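Local coordinates for adenosine kinase, putative (Trypanosoma brucei, PDB 3OTX), which probably transfers a phosphate from ATP to adenosine to make AMP in purine salvage, and is bound here to the two-adenosine pentaphosphate inhibitor AP5A, at residues Leu17-Ala22 and Val59-Gly65; Arg36-Leu42 and Glu133-Asp139; Leu198-Met204 and His226-Phe231. The protein carries 1 engineered substitution. All blocks are in the same frame, centred on the assembly; numbering follows the deposited sequence.

From the N terminus, strand 17-23 opens contact 1, which closes at 59-65 after a 36-residue loop. Segment 36-42 lies within that loop and finds its partner only at 133-139, so contact 1 and contact 2 cross along the chain. Both belong to the five-stranded sheet, contact 1 at the 60-63 edge and contact 2 at the 39-41 edge, and they meet where Leu17 packs on Ala138; both touch AP5. Contact 3 follows in series, closing a 21-residue loop in the large domain between 198-204 and 226-231. Its Phe202 packs on Ala39, Ile40 and Leu41, joining the large domain to the edge strand of contact 2.

Contact 1: Leu17-Ala22 and Val59-Gly65; sequences LLDVSA and VRYVPGG. With AP5 (bis(adenosine)-5'-pentaphosphate), chain C.
Leu17 starts the antiparallel pairing through its carbonyl: Gly64 N donates to Leu17 O at 2.8 Å, with the bond bent to 137° at the hydrogen. The side chain of Leu17 reaches the ligand, CD1 lying 3.6 Å from C4B of the AP5 adenine. Leu18 faces Pro63 in a non-hydrogen-bonded pair whose side chains diverge, yet Leu18 CD2 comes back to the edge of the Tyr61 ring, 3.8 Å from its CD2. Asp19 and Val62 form a hydrogen-bonded pair, each backbone N donating to the other's O. The Asp19 carboxylate receives the ribose diol of AP5 with one oxygen per hydroxyl: O2J donates to OD1 at 2.6 Å, and O3J to OD2 at 2.6 Å. Gly65 N completes the grip on the first hydroxyl, donating to O2J at 3.0 Å and only weakly to O3J. Val20 lies alongside Tyr61, and its CG1 also meets Val59 CG2 at 3.7 Å. Ser21 and Arg60 form a second hydrogen-bonded pair, with Ser21 N nearly straight onto Arg60 O (171°). At Ala22 the contact thins to its methyl against Val59.

The chemistry is that of a sheet edge adapted to hold a sugar. Two carboxylate oxygens and one glycine N-H read the 2'- and 3'-hydroxyls, which fixes how the ribose is turned. Gly64, without a side chain, leaves room for the carboxylate beside its CA, 3.5 Å from Asp19 OD2. The glycine pair is consistent with the di-glycine hinge of adenosine kinases, about which the lid closes over the nucleoside; Asp19 and Gly65 N both hold the ribose here.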
loop_
_atom_site.group_PDB
_atom_site.type_symbol
_atom_site.label_atom_id
_atom_site.label_comp_id
_atom_site.label_asym_id
_atom_site.label_seq_id
_atom_site.Cartn_x
_atom_site.Cartn_y
_atom_site.Cartn_z
ATOM N N LEU A 17 1.565 -8.085 7.546
ATOM C CA LEU A 17 2.507 -7.936 8.656
ATOM C C LEU A 17 1.764 -7.478 9.888
ATOM O O LEU A 17 0.832 -6.681 9.766
ATOM C CB LEU A 17 3.558 -6.862 8.325
ATOM C CG LEU A 17 4.285 -6.951 6.993
ATOM C CD1 LEU A 17 5.181 -5.704 6.824
ATOM C CD2 LEU A 17 5.129 -8.240 6.957
ATOM N N LEU A 18 2.155 -7.972 11.056
ATOM C CA LEU A 18 1.673 -7.403 12.299
ATOM C C LEU A 18 2.536 -6.202 12.688
ATOM O O LEU A 18 3.775 -6.321 12.807
ATOM C CB LEU A 18 1.734 -8.465 13.407
ATOM C CG LEU A 18 0.944 -7.957 14.634
ATOM C CD1 LEU A 18 -0.560 -8.386 14.571
ATOM C CD2 LEU A 18 1.587 -8.238 15.970
ATOM N N ASP A 19 1.899 -5.057 12.927
ATOM C CA ASP A 19 2.673 -3.875 13.317
ATOM C C ASP A 19 2.919 -3.834 14.807
ATOM O O ASP A 19 1.993 -3.982 15.615
ATOM C CB ASP A 19 1.934 -2.606 12.926
ATOM C CG ASP A 19 1.964 -2.341 11.434
ATOM O OD1 ASP A 19 2.759 -2.984 10.705
ATOM O OD2 ASP A 19 1.215 -1.443 11.015
ATOM N N VAL A 20 4.184 -3.631 15.178
ATOM C CA VAL A 20 4.619 -3.582 16.569
ATOM C C VAL A 20 5.080 -2.138 16.753
ATOM O O VAL A 20 6.144 -1.757 16.275
ATOM C CB VAL A 20 5.716 -4.648 16.847
ATOM C CG1 VAL A 20 6.158 -4.663 18.330
ATOM C CG2 VAL A 20 5.205 -6.041 16.484
ATOM N N SER A 21 4.240 -1.342 17.418
ATOM C CA SER A 21 4.344 0.104 17.427
ATOM C C SER A 21 4.714 0.578 18.819
ATOM O O SER A 21 4.157 0.098 19.817
ATOM C CB SER A 21 2.978 0.700 17.050
ATOM O OG SER A 21 3.046 2.088 16.809
ATOM N N ALA A 22 5.679 1.487 18.889
ATOM C CA ALA A 22 6.036 2.139 20.149
ATOM C C ALA A 22 6.682 3.493 19.895
ATOM O O ALA A 22 7.246 3.747 18.819
ATOM C CB ALA A 22 6.964 1.253 20.987
ATOM N N VAL A 59 3.812 -0.606 24.267
ATOM C CA VAL A 59 3.902 -1.191 22.908
ATOM C C VAL A 59 2.530 -1.708 22.467
ATOM O O VAL A 59 1.792 -2.280 23.272
ATOM C CB VAL A 59 4.978 -2.309 22.786
ATOM C CG1 VAL A 59 4.763 -3.415 23.825
ATOM C CG2 VAL A 59 5.021 -2.879 21.355
ATOM N N ARG A 60 2.198 -1.472 21.205
ATOM C CA ARG A 60 0.937 -1.918 20.624
ATOM C C ARG A 60 1.179 -2.925 19.521
ATOM O O ARG A 60 2.149 -2.797 18.763
ATOM C CB ARG A 60 0.141 -0.726 20.093
ATOM C CG ARG A 60 -0.329 0.225 21.203
ATOM C CD ARG A 60 -0.861 1.543 20.658
ATOM N NE ARG A 60 -2.209 1.424 20.103
ATOM C CZ ARG A 60 -2.494 1.372 18.802
ATOM N NH1 ARG A 60 -1.527 1.436 17.891
ATOM N NH2 ARG A 60 -3.758 1.265 18.407
ATOM N N TYR A 61 0.277 -3.905 19.425
ATOM C CA TYR A 61 0.320 -4.957 18.420
ATOM C C TYR A 61 -0.981 -4.911 17.610
ATOM O O TYR A 61 -2.077 -5.205 18.129
ATOM C CB TYR A 61 0.460 -6.308 19.109
ATOM C CG TYR A 61 1.730 -6.466 19.898
ATOM C CD1 TYR A 61 1.785 -6.139 21.254
ATOM C CD2 TYR A 61 2.882 -6.972 19.307
ATOM C CE1 TYR A 61 2.953 -6.286 21.974
ATOM C CE2 TYR A 61 4.054 -7.144 20.044
ATOM C CZ TYR A 61 4.071 -6.797 21.372
ATOM O OH TYR A 61 5.211 -6.964 22.105
ATOM N N VAL A 62 -0.876 -4.511 16.356
ATOM C CA VAL A 62 -2.056 -4.281 15.533
ATOM C C VAL A 62 -1.811 -4.805 14.128
ATOM O O VAL A 62 -0.705 -4.657 13.600
ATOM C CB VAL A 62 -2.485 -2.768 15.531
ATOM C CG1 VAL A 62 -1.296 -1.848 15.405
ATOM C CG2 VAL A 62 -3.527 -2.465 14.452
ATOM N N PRO A 63 -2.838 -5.400 13.501
ATOM C CA PRO A 63 -2.649 -5.824 12.119
ATOM C C PRO A 63 -2.212 -4.661 11.254
ATOM O O PRO A 63 -2.721 -3.544 11.409
ATOM C CB PRO A 63 -4.041 -6.279 11.682
ATOM C CG PRO A 63 -4.784 -6.602 12.941
ATOM C CD PRO A 63 -4.184 -5.744 14.027
ATOM N N GLY A 64 -1.235 -4.927 10.396
ATOM C CA GLY A 64 -0.736 -3.925 9.449
ATOM C C GLY A 64 -0.500 -4.563 8.113
ATOM O O GLY A 64 -1.280 -5.437 7.680
ATOM N N GLY A 65 0.561 -4.108 7.438
ATOM C CA GLY A 65 0.829 -4.488 6.041
ATOM C C GLY A 65 0.170 -3.451 5.144
ATOM O O GLY A 65 -1.001 -3.163 5.287
HETATM P PA AP5 C . 0.684 11.843 2.399
HETATM O O1A AP5 C . 1.465 12.438 3.567
HETATM O O2A AP5 C . 1.076 12.400 1.046
HETATM O O3A AP5 C . 0.821 10.243 2.289
HETATM P PB AP5 C . 2.143 9.362 2.573
HETATM O O1B AP5 C . 3.399 10.174 2.526
HETATM O O2B AP5 C . 2.055 8.173 1.679
HETATM O O3B AP5 C . 1.829 8.949 4.079
HETATM P PG AP5 C . 2.734 8.412 5.274
HETATM O O1G AP5 C . 2.031 8.782 6.544
HETATM O O2G AP5 C . 4.132 8.987 5.321
HETATM O O3G AP5 C . 2.614 6.885 5.031
HETATM P PD AP5 C . 3.262 5.640 5.833
HETATM O O1D AP5 C . 4.127 6.048 7.012
HETATM O O2D AP5 C . 3.863 4.763 4.770
HETATM O O3D AP5 C . 1.940 4.981 6.472
HETATM P PE AP5 C . 0.973 3.908 5.753
HETATM O O1E AP5 C . 0.804 4.271 4.305
HETATM O O2E AP5 C . -0.289 3.737 6.596
HETATM O O5F AP5 C . -0.876 12.014 2.731
HETATM C C5F AP5 C . -1.869 11.401 1.909
HETATM C C4F AP5 C . -3.169 12.149 2.074
HETATM O O4F AP5 C . -3.520 12.220 3.463
HETATM C C3F AP5 C . -3.119 13.616 1.656
HETATM O O3F AP5 C . -3.391 13.728 0.280
HETATM C C2F AP5 C . -4.132 14.267 2.553
HETATM O O2F AP5 C . -5.424 14.067 2.037
HETATM C C1F AP5 C . -4.017 13.445 3.840
HETATM N N9A AP5 C . -3.066 14.023 4.832
HETATM C C8A AP5 C . -1.810 13.517 5.182
HETATM N N7A AP5 C . -1.289 14.334 6.138
HETATM C C5A AP5 C . -2.180 15.316 6.407
HETATM C C6A AP5 C . -2.198 16.368 7.297
HETATM N N6A AP5 C . -1.235 16.538 8.207
HETATM N N1A AP5 C . -3.296 17.192 7.328
HETATM C C2A AP5 C . -4.395 16.984 6.510
HETATM N N3A AP5 C . -4.370 15.921 5.632
HETATM C C4A AP5 C . -3.305 15.096 5.597
HETATM O O5J AP5 C . 1.837 2.533 5.799
HETATM C C5J AP5 C . 2.202 1.974 7.049
HETATM C C4J AP5 C . 2.211 0.473 6.813
HETATM O O4J AP5 C . 3.336 0.093 6.003
HETATM C C3J AP5 C . 2.411 -0.350 8.090
HETATM O O3J AP5 C . 1.148 -0.913 8.444
HETATM C C2J AP5 C . 3.467 -1.404 7.717
HETATM O O2J AP5 C . 3.116 -2.726 8.108
HETATM C C1J AP5 C . 3.511 -1.285 6.213
HETATM N N9B AP5 C . 4.773 -1.754 5.622
HETATM C C8B AP5 C . 6.016 -1.265 5.922
HETATM N N7B AP5 C . 6.910 -1.990 5.200
HETATM C C5B AP5 C . 6.234 -2.920 4.455
HETATM C C6B AP5 C . 6.650 -3.899 3.544
HETATM N N6B AP5 C . 7.937 -4.174 3.278
HETATM N N1B AP5 C . 5.662 -4.680 3.010
HETATM C C2B AP5 C . 4.317 -4.490 3.227
HETATM N N3B AP5 C . 3.911 -3.556 4.158
HETATM C C4B AP5 C . 4.872 -2.766 4.724
HETATM O O HOH W 1 -1.171 -0.898 11.949
#

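Contact 2: Arg36-Leu42 and Glu133-Asp139; sequences RGTAILL and ERTLVAD. With AP5 (bis(adenosine)-5'-pentaphosphate), chain C.
Gly37 N donates to the hydroxyl Thr135 OG1 at 2.8 Å and 161°, so a side chain takes the place of a backbone acceptor where the strands first meet. From there the parallel ladder alternates: Leu136 N to Thr38 O, Ile40 N to Leu136 O, Ala138 N to Ile40 O, and Leu42 N to Ala138 O at 2.8 Å. A water donates to both Thr38 O and Leu136 O.

Arg36 crosses Glu133 at about a right angle, its methylenes meeting the carboxylate with Arg36 CD 3.1 Å from Glu133 OE2, while the guanidinium turns to its salt bridge with Asp26. Arg134 points away from the partner strand, and in the conformer described its NH2 donates to AP5 O1D at 3.1 Å and 172°, while NH1 bonds Met296 O.

Packing sorts by face. Ile40 CG1 lies 3.9 Å from Val137 CG2, the two side by side, and Leu42 CD1 closes on Val137 CG1 at 3.8 Å. On the other face Ala138 CB sits 3.6 Å from AP5 N7B, and Leu41 CD2 3.7 Å from N6B. This is the lid sheet of the PfkB-family fold, whose face bearing Leu41, Leu136 and Ala138 covers one adenosine moiety of AP5.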
loop_
_atom_site.group_PDB
_atom_site.type_symbol
_atom_site.label_atom_id
_atom_site.label_comp_id
_atom_site.label_asym_id
_atom_site.label_seq_id
_atom_site.Cartn_x
_atom_site.Cartn_y
_atom_site.Cartn_z
ATOM N N ARG A 36 15.218 8.614 10.262
ATOM C CA ARG A 36 13.885 9.038 10.705
ATOM C C ARG A 36 12.886 9.188 9.568
ATOM O O ARG A 36 13.175 9.826 8.556
ATOM C CB ARG A 36 13.991 10.346 11.498
ATOM C CG ARG A 36 12.679 10.811 12.111
ATOM C CD ARG A 36 12.792 12.259 12.588
ATOM N NE ARG A 36 13.696 12.401 13.717
ATOM C CZ ARG A 36 13.299 12.576 14.970
ATOM N NH1 ARG A 36 12.005 12.660 15.261
ATOM N NH2 ARG A 36 14.202 12.684 15.928
ATOM N N GLY A 37 11.716 8.583 9.733
ATOM C CA GLY A 37 10.611 8.725 8.769
ATOM C C GLY A 37 10.667 7.863 7.521
ATOM O O GLY A 37 9.845 8.028 6.612
ATOM N N THR A 38 11.608 6.923 7.487
ATOM C CA THR A 38 11.792 6.015 6.363
ATOM C C THR A 38 11.307 4.604 6.690
ATOM O O THR A 38 11.152 4.264 7.880
ATOM C CB THR A 38 13.258 5.931 5.915
ATOM O OG1 THR A 38 14.056 5.303 6.934
ATOM C CG2 THR A 38 13.791 7.317 5.606
ATOM N N ALA A 39 11.073 3.809 5.645
ATOM C CA ALA A 39 10.800 2.371 5.767
ATOM C C ALA A 39 11.983 1.616 5.182
ATOM O O ALA A 39 12.550 2.045 4.190
ATOM C CB ALA A 39 9.538 1.990 5.016
ATOM N N ILE A 40 12.357 0.508 5.817
ATOM C CA ILE A 40 13.391 -0.400 5.298
ATOM C C ILE A 40 12.935 -1.837 5.532
ATOM O O ILE A 40 11.939 -2.077 6.231
ATOM C CB ILE A 40 14.733 -0.201 6.002
ATOM C CG1 ILE A 40 14.635 -0.490 7.525
ATOM C CG2 ILE A 40 15.320 1.204 5.725
ATOM C CD1 ILE A 40 16.059 -0.705 8.186
ATOM N N LEU A 41 13.623 -2.785 4.891
ATOM C CA LEU A 41 13.550 -4.180 5.283
ATOM C C LEU A 41 14.544 -4.450 6.399
ATOM O O LEU A 41 15.673 -3.935 6.397
ATOM C CB LEU A 41 13.873 -5.089 4.085
ATOM C CG LEU A 41 12.940 -4.826 2.887
ATOM C CD1 LEU A 41 13.362 -5.721 1.740
ATOM C CD2 LEU A 41 11.489 -5.062 3.231
ATOM N N LEU A 42 14.126 -5.275 7.361
ATOM C CA LEU A 42 15.023 -5.671 8.433
ATOM C C LEU A 42 16.313 -6.242 7.859
ATOM O O LEU A 42 16.276 -7.086 6.954
ATOM C CB LEU A 42 14.353 -6.726 9.299
ATOM C CG LEU A 42 15.224 -7.288 10.415
ATOM C CD1 LEU A 42 15.280 -6.267 11.520
ATOM C CD2 LEU A 42 14.576 -8.580 10.917
ATOM N N GLU A 133 6.783 11.692 13.350
ATOM C CA GLU A 133 7.311 10.772 12.334
ATOM C C GLU A 133 7.367 9.315 12.788
ATOM O O GLU A 133 7.534 9.020 13.972
ATOM C CB GLU A 133 8.686 11.237 11.850
ATOM C CG GLU A 133 8.649 12.607 11.193
ATOM C CD GLU A 133 10.022 13.120 10.841
ATOM O OE1 GLU A 133 10.627 12.591 9.882
ATOM O OE2 GLU A 133 10.494 14.059 11.522
ATOM N N ARG A 134 7.232 8.428 11.810
ATOM C CA ARG A 134 7.249 6.987 12.022
ATOM C C ARG A 134 8.346 6.386 11.139
ATOM O O ARG A 134 8.419 6.694 9.945
ATOM C CB ARG A 134 5.880 6.392 11.668
ATOM C CG ARG A 134 4.721 6.856 12.575
ATOM C CD ARG A 134 3.417 7.087 11.796
ATOM N NE ARG A 134 3.345 6.307 10.562
ATOM C CZ ARG A 134 2.815 5.092 10.467
ATOM N NH1 ARG A 134 2.289 4.496 11.534
ATOM N NH2 ARG A 134 2.806 4.479 9.302
ATOM N N THR A 135 9.187 5.538 11.721
ATOM C CA THR A 135 10.278 4.873 11.007
ATOM C C THR A 135 9.980 3.366 11.053
ATOM O O THR A 135 9.771 2.813 12.147
ATOM C CB THR A 135 11.600 5.177 11.683
ATOM O OG1 THR A 135 11.771 6.602 11.769
ATOM C CG2 THR A 135 12.774 4.559 10.922
ATOM N N LEU A 136 9.899 2.746 9.876
ATOM C CA LEU A 136 9.335 1.390 9.760
ATOM C C LEU A 136 10.419 0.402 9.385
ATOM O O LEU A 136 11.205 0.653 8.475
ATOM C CB LEU A 136 8.196 1.330 8.730
ATOM C CG LEU A 136 7.208 2.495 8.731
ATOM C CD1 LEU A 136 6.214 2.374 7.552
ATOM C CD2 LEU A 136 6.495 2.524 10.087
ATOM N N VAL A 137 10.473 -0.714 10.108
ATOM C CA VAL A 137 11.433 -1.791 9.817
ATOM C C VAL A 137 10.658 -3.092 9.613
ATOM O O VAL A 137 10.142 -3.655 10.558
ATOM C CB VAL A 137 12.418 -1.930 10.957
ATOM C CG1 VAL A 137 13.453 -3.045 10.660
ATOM C CG2 VAL A 137 13.166 -0.597 11.182
ATOM N N ALA A 138 10.568 -3.558 8.371
ATOM C CA ALA A 138 9.679 -4.694 8.036
ATOM C C ALA A 138 10.467 -5.997 7.997
ATOM O O ALA A 138 11.452 -6.108 7.239
ATOM C CB ALA A 138 9.007 -4.450 6.672
ATOM N N ASP A 139 10.042 -6.975 8.805
ATOM C CA ASP A 139 10.583 -8.331 8.803
ATOM C C ASP A 139 9.539 -9.216 8.173
ATOM O O ASP A 139 8.566 -9.622 8.829
ATOM C CB ASP A 139 10.894 -8.727 10.242
ATOM C CG ASP A 139 11.383 -10.150 10.372
ATOM O OD1 ASP A 139 11.617 -10.805 9.340
ATOM O OD2 ASP A 139 11.542 -10.602 11.518
HETATM P PA AP5 C . 0.684 11.843 2.399
HETATM O O1A AP5 C . 1.465 12.438 3.567
HETATM O O2A AP5 C . 1.076 12.400 1.046
HETATM O O3A AP5 C . 0.821 10.243 2.289
HETATM P PB AP5 C . 2.143 9.362 2.573
HETATM O O1B AP5 C . 3.399 10.174 2.526
HETATM O O2B AP5 C . 2.055 8.173 1.679
HETATM O O3B AP5 C . 1.829 8.949 4.079
HETATM P PG AP5 C . 2.734 8.412 5.274
HETATM O O1G AP5 C . 2.031 8.782 6.544
HETATM O O2G AP5 C . 4.132 8.987 5.321
HETATM O O3G AP5 C . 2.614 6.885 5.031
HETATM P PD AP5 C . 3.262 5.640 5.833
HETATM O O1D AP5 C . 4.127 6.048 7.012
HETATM O O2D AP5 C . 3.863 4.763 4.770
HETATM O O3D AP5 C . 1.940 4.981 6.472
HETATM P PE AP5 C . 0.973 3.908 5.753
HETATM O O1E AP5 C . 0.804 4.271 4.305
HETATM O O2E AP5 C . -0.289 3.737 6.596
HETATM O O5F AP5 C . -0.876 12.014 2.731
HETATM C C5F AP5 C . -1.869 11.401 1.909
HETATM C C4F AP5 C . -3.169 12.149 2.074
HETATM O O4F AP5 C . -3.520 12.220 3.463
HETATM C C3F AP5 C . -3.119 13.616 1.656
HETATM O O3F AP5 C . -3.391 13.728 0.280
HETATM C C2F AP5 C . -4.132 14.267 2.553
HETATM O O2F AP5 C . -5.424 14.067 2.037
HETATM C C1F AP5 C . -4.017 13.445 3.840
HETATM N N9A AP5 C . -3.066 14.023 4.832
HETATM C C8A AP5 C . -1.810 13.517 5.182
HETATM N N7A AP5 C . -1.289 14.334 6.138
HETATM C C5A AP5 C . -2.180 15.316 6.407
HETATM C C6A AP5 C . -2.198 16.368 7.297
HETATM N N6A AP5 C . -1.235 16.538 8.207
HETATM N N1A AP5 C . -3.296 17.192 7.328
HETATM C C2A AP5 C . -4.395 16.984 6.510
HETATM N N3A AP5 C . -4.370 15.921 5.632
HETATM C C4A AP5 C . -3.305 15.096 5.597
HETATM O O5J AP5 C . 1.837 2.533 5.799
HETATM C C5J AP5 C . 2.202 1.974 7.049
HETATM C C4J AP5 C . 2.211 0.473 6.813
HETATM O O4J AP5 C . 3.336 0.093 6.003
HETATM C C3J AP5 C . 2.411 -0.350 8.090
HETATM O O3J AP5 C . 1.148 -0.913 8.444
HETATM C C2J AP5 C . 3.467 -1.404 7.717
HETATM O O2J AP5 C . 3.116 -2.726 8.108
HETATM C C1J AP5 C . 3.511 -1.285 6.213
HETATM N N9B AP5 C . 4.773 -1.754 5.622
HETATM C C8B AP5 C . 6.016 -1.265 5.922
HETATM N N7B AP5 C . 6.910 -1.990 5.200
HETATM C C5B AP5 C . 6.234 -2.920 4.455
HETATM C C6B AP5 C . 6.650 -3.899 3.544
HETATM N N6B AP5 C . 7.937 -4.174 3.278
HETATM N N1B AP5 C . 5.662 -4.680 3.010
HETATM C C2B AP5 C . 4.317 -4.490 3.227
HETATM N N3B AP5 C . 3.911 -3.556 4.158
HETATM C C4B AP5 C . 4.872 -2.766 4.724
HETATM O O HOH W 2 13.530 2.590 8.539
#

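Contact 3: Leu198-Met204 and His226-Phe231; sequences LSAPFIM and HEAKEF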
loop_
_atom_site.group_PDB
_atom_site.type_symbol
_atom_site.label_atom_id
_atom_site.label_comp_id
_atom_site.label_asym_id
_atom_site.label_seq_id
_atom_site.Cartn_x
_atom_site.Cartn_y
_atom_site.Cartn_z
ATOM N N LEU A 198 4.142 3.151 -5.326
ATOM C CA LEU A 198 5.599 3.071 -5.279
ATOM C C LEU A 198 6.170 2.648 -3.925
ATOM O O LEU A 198 7.321 2.207 -3.859
ATOM C CB LEU A 198 6.205 4.394 -5.757
ATOM C CG LEU A 198 5.903 4.756 -7.219
ATOM C CD1 LEU A 198 6.727 5.982 -7.621
ATOM C CD2 LEU A 198 6.220 3.550 -8.142
ATOM N N SER A 199 5.371 2.809 -2.859
ATOM C CA SER A 199 5.646 2.287 -1.475
ATOM C C SER A 199 6.783 2.908 -0.692
ATOM O O SER A 199 6.601 3.255 0.483
ATOM C CB SER A 199 5.835 0.766 -1.464
ATOM O OG SER A 199 4.651 0.073 -1.853
ATOM N N ALA A 200 7.967 2.990 -1.278
ATOM C CA ALA A 200 9.119 3.519 -0.550
ATOM C C ALA A 200 10.224 3.889 -1.489
ATOM O O ALA A 200 10.435 3.213 -2.497
ATOM C CB ALA A 200 9.632 2.464 0.480
ATOM N N PRO A 201 10.986 4.934 -1.147
ATOM C CA PRO A 201 12.120 5.225 -1.991
ATOM C C PRO A 201 13.016 4.025 -2.236
ATOM O O PRO A 201 13.558 3.923 -3.330
ATOM C CB PRO A 201 12.862 6.333 -1.224
ATOM C CG PRO A 201 11.738 7.069 -0.534
ATOM C CD PRO A 201 10.753 5.980 -0.122
ATOM N N PHE A 202 13.145 3.083 -1.297
ATOM C CA PHE A 202 14.045 1.933 -1.526
ATOM C C PHE A 202 13.641 0.993 -2.658
ATOM O O PHE A 202 14.469 0.250 -3.191
ATOM C CB PHE A 202 14.363 1.148 -0.243
ATOM C CG PHE A 202 13.281 0.205 0.218
ATOM C CD1 PHE A 202 13.092 -1.038 -0.380
ATOM C CD2 PHE A 202 12.492 0.545 1.309
ATOM C CE1 PHE A 202 12.094 -1.912 0.085
ATOM C CE2 PHE A 202 11.512 -0.336 1.780
ATOM C CZ PHE A 202 11.310 -1.552 1.172
ATOM N N ILE A 203 12.365 1.049 -3.013
ATOM C CA ILE A 203 11.881 0.278 -4.142
ATOM C C ILE A 203 12.565 0.807 -5.417
ATOM O O ILE A 203 13.077 0.014 -6.215
ATOM C CB ILE A 203 10.335 0.366 -4.257
ATOM C CG1 ILE A 203 9.639 -0.333 -3.055
ATOM C CG2 ILE A 203 9.862 -0.203 -5.594
ATOM C CD1 ILE A 203 9.945 -1.878 -2.941
ATOM N N MET A 204 12.555 2.129 -5.608
ATOM C CA MET A 204 13.208 2.741 -6.765
ATOM C C MET A 204 14.736 2.617 -6.722
ATOM O O MET A 204 15.381 2.497 -7.763
ATOM C CB MET A 204 12.827 4.222 -6.859
ATOM C CG MET A 204 11.470 4.545 -7.534
ATOM S SD MET A 204 9.978 3.986 -6.718
ATOM C CE MET A 204 9.942 5.146 -5.314
ATOM N N HIS A 226 7.679 12.303 -1.925
ATOM C CA HIS A 226 9.034 11.816 -1.793
ATOM C C HIS A 226 9.361 10.716 -2.810
ATOM O O HIS A 226 10.422 10.750 -3.451
ATOM C CB HIS A 226 9.240 11.328 -0.371
ATOM C CG HIS A 226 10.665 11.085 -0.013
ATOM N ND1 HIS A 226 11.128 11.215 1.277
ATOM C CD2 HIS A 226 11.739 10.732 -0.765
ATOM C CE1 HIS A 226 12.421 10.945 1.308
ATOM N NE2 HIS A 226 12.820 10.658 0.082
ATOM N N GLU A 227 8.443 9.758 -2.942
ATOM C CA GLU A 227 8.584 8.656 -3.876
ATOM C C GLU A 227 8.579 9.193 -5.295
ATOM O O GLU A 227 9.296 8.664 -6.140
ATOM C CB GLU A 227 7.441 7.679 -3.674
ATOM C CG GLU A 227 7.535 6.900 -2.357
ATOM C CD GLU A 227 6.169 6.409 -1.892
ATOM O OE1 GLU A 227 5.177 6.469 -2.670
ATOM O OE2 GLU A 227 6.062 5.973 -0.730
ATOM N N ALA A 228 7.786 10.226 -5.569
ATOM C CA ALA A 228 7.789 10.812 -6.908
ATOM C C ALA A 228 9.168 11.387 -7.245
ATOM O O ALA A 228 9.693 11.184 -8.358
ATOM C CB ALA A 228 6.676 11.900 -7.060
ATOM N N LYS A 229 9.771 12.098 -6.288
ATOM C CA LYS A 229 11.125 12.608 -6.515
ATOM C C LYS A 229 12.141 11.471 -6.682
ATOM O O LYS A 229 13.075 11.601 -7.481
ATOM C CB LYS A 229 11.559 13.557 -5.401
ATOM C CG LYS A 229 10.682 14.781 -5.310
ATOM C CD LYS A 229 11.091 15.657 -4.120
ATOM C CE LYS A 229 10.294 16.935 -4.111
ATOM N NZ LYS A 229 10.429 17.682 -2.857
ATOM N N GLU A 230 11.958 10.382 -5.940
ATOM C CA GLU A 230 12.876 9.246 -6.060
ATOM C C GLU A 230 12.721 8.577 -7.424
ATOM O O GLU A 230 13.712 8.130 -8.002
ATOM C CB GLU A 230 12.697 8.248 -4.926
ATOM C CG GLU A 230 13.884 7.312 -4.742
ATOM C CD GLU A 230 15.115 8.041 -4.234
ATOM O OE1 GLU A 230 15.036 8.671 -3.148
ATOM O OE2 GLU A 230 16.148 7.981 -4.922
ATOM N N PHE A 231 11.480 8.517 -7.912
ATOM C CA PHE A 231 11.158 7.996 -9.250
ATOM C C PHE A 231 11.827 8.844 -10.328
ATOM O O PHE A 231 12.439 8.301 -11.256
ATOM C CB PHE A 231 9.636 7.962 -9.447
ATOM C CG PHE A 231 9.197 7.167 -10.653
ATOM C CD1 PHE A 231 8.907 5.815 -10.540
ATOM C CD2 PHE A 231 9.117 7.779 -11.909
ATOM C CE1 PHE A 231 8.503 5.066 -11.658
ATOM C CE2 PHE A 231 8.711 7.040 -13.032
ATOM C CZ PHE A 231 8.405 5.688 -12.903
#
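Glu227 reaches across to the backbone at Ser199. Its OE2 stands 3.0 Å from Ser199 O, a pair of acceptors with no hydrogen bond between them. The main chain facing the carboxylate is tightly folded: Ala200 N donates to Leu198 O at 2.8 Å, and Ser199 has a positive phi of 69°, the geometry of a classic gamma turn. The Ser199 side chain leaves the backbone away from the 226-231 helix, and its OG is hydrogen-bonded with Phe171 N.

A CH-pi contact marks the outer side. Pro201 CG sits over one face of the His226 imidazole, 4.0 Å from its centroid and 26° off the normal, displaced toward the rim at CD2 and NE2. The same proline ring offers CB to the bent side chain of Glu230, with Glu230 OE1 at 3.7 Å from Pro201 CB.

Apolar packing fills the inner side. Leu198 crosses Phe231 at about a right angle, and Leu198 CD1 comes within 3.6 Å of Phe231 CD1. Met204 is folded at chi2 (65°) and again at chi3, which turns its CE back along the neighbouring helix to 3.7 Å from Glu227 O while its CG rests 3.9 Å from Phe231 CA. Leu211 covers both Met204 and Phe231 from helix 208-214.

Glu227 and Asn224 are spaced as in the NXXE motif of PfkB kinases, and Asn224 OD1 accepts from Glu227 N at the start of helix 225-235. The Glu227 side chain lies about 5 Å from both AP5 and a bound sodium ion, and Leu198 CB, Pro201 CD and Met204 CE touch its methylenes and carboxylate. This is consistent with the place of the motif glutamate near the phosphates and metal in PfkB kinases.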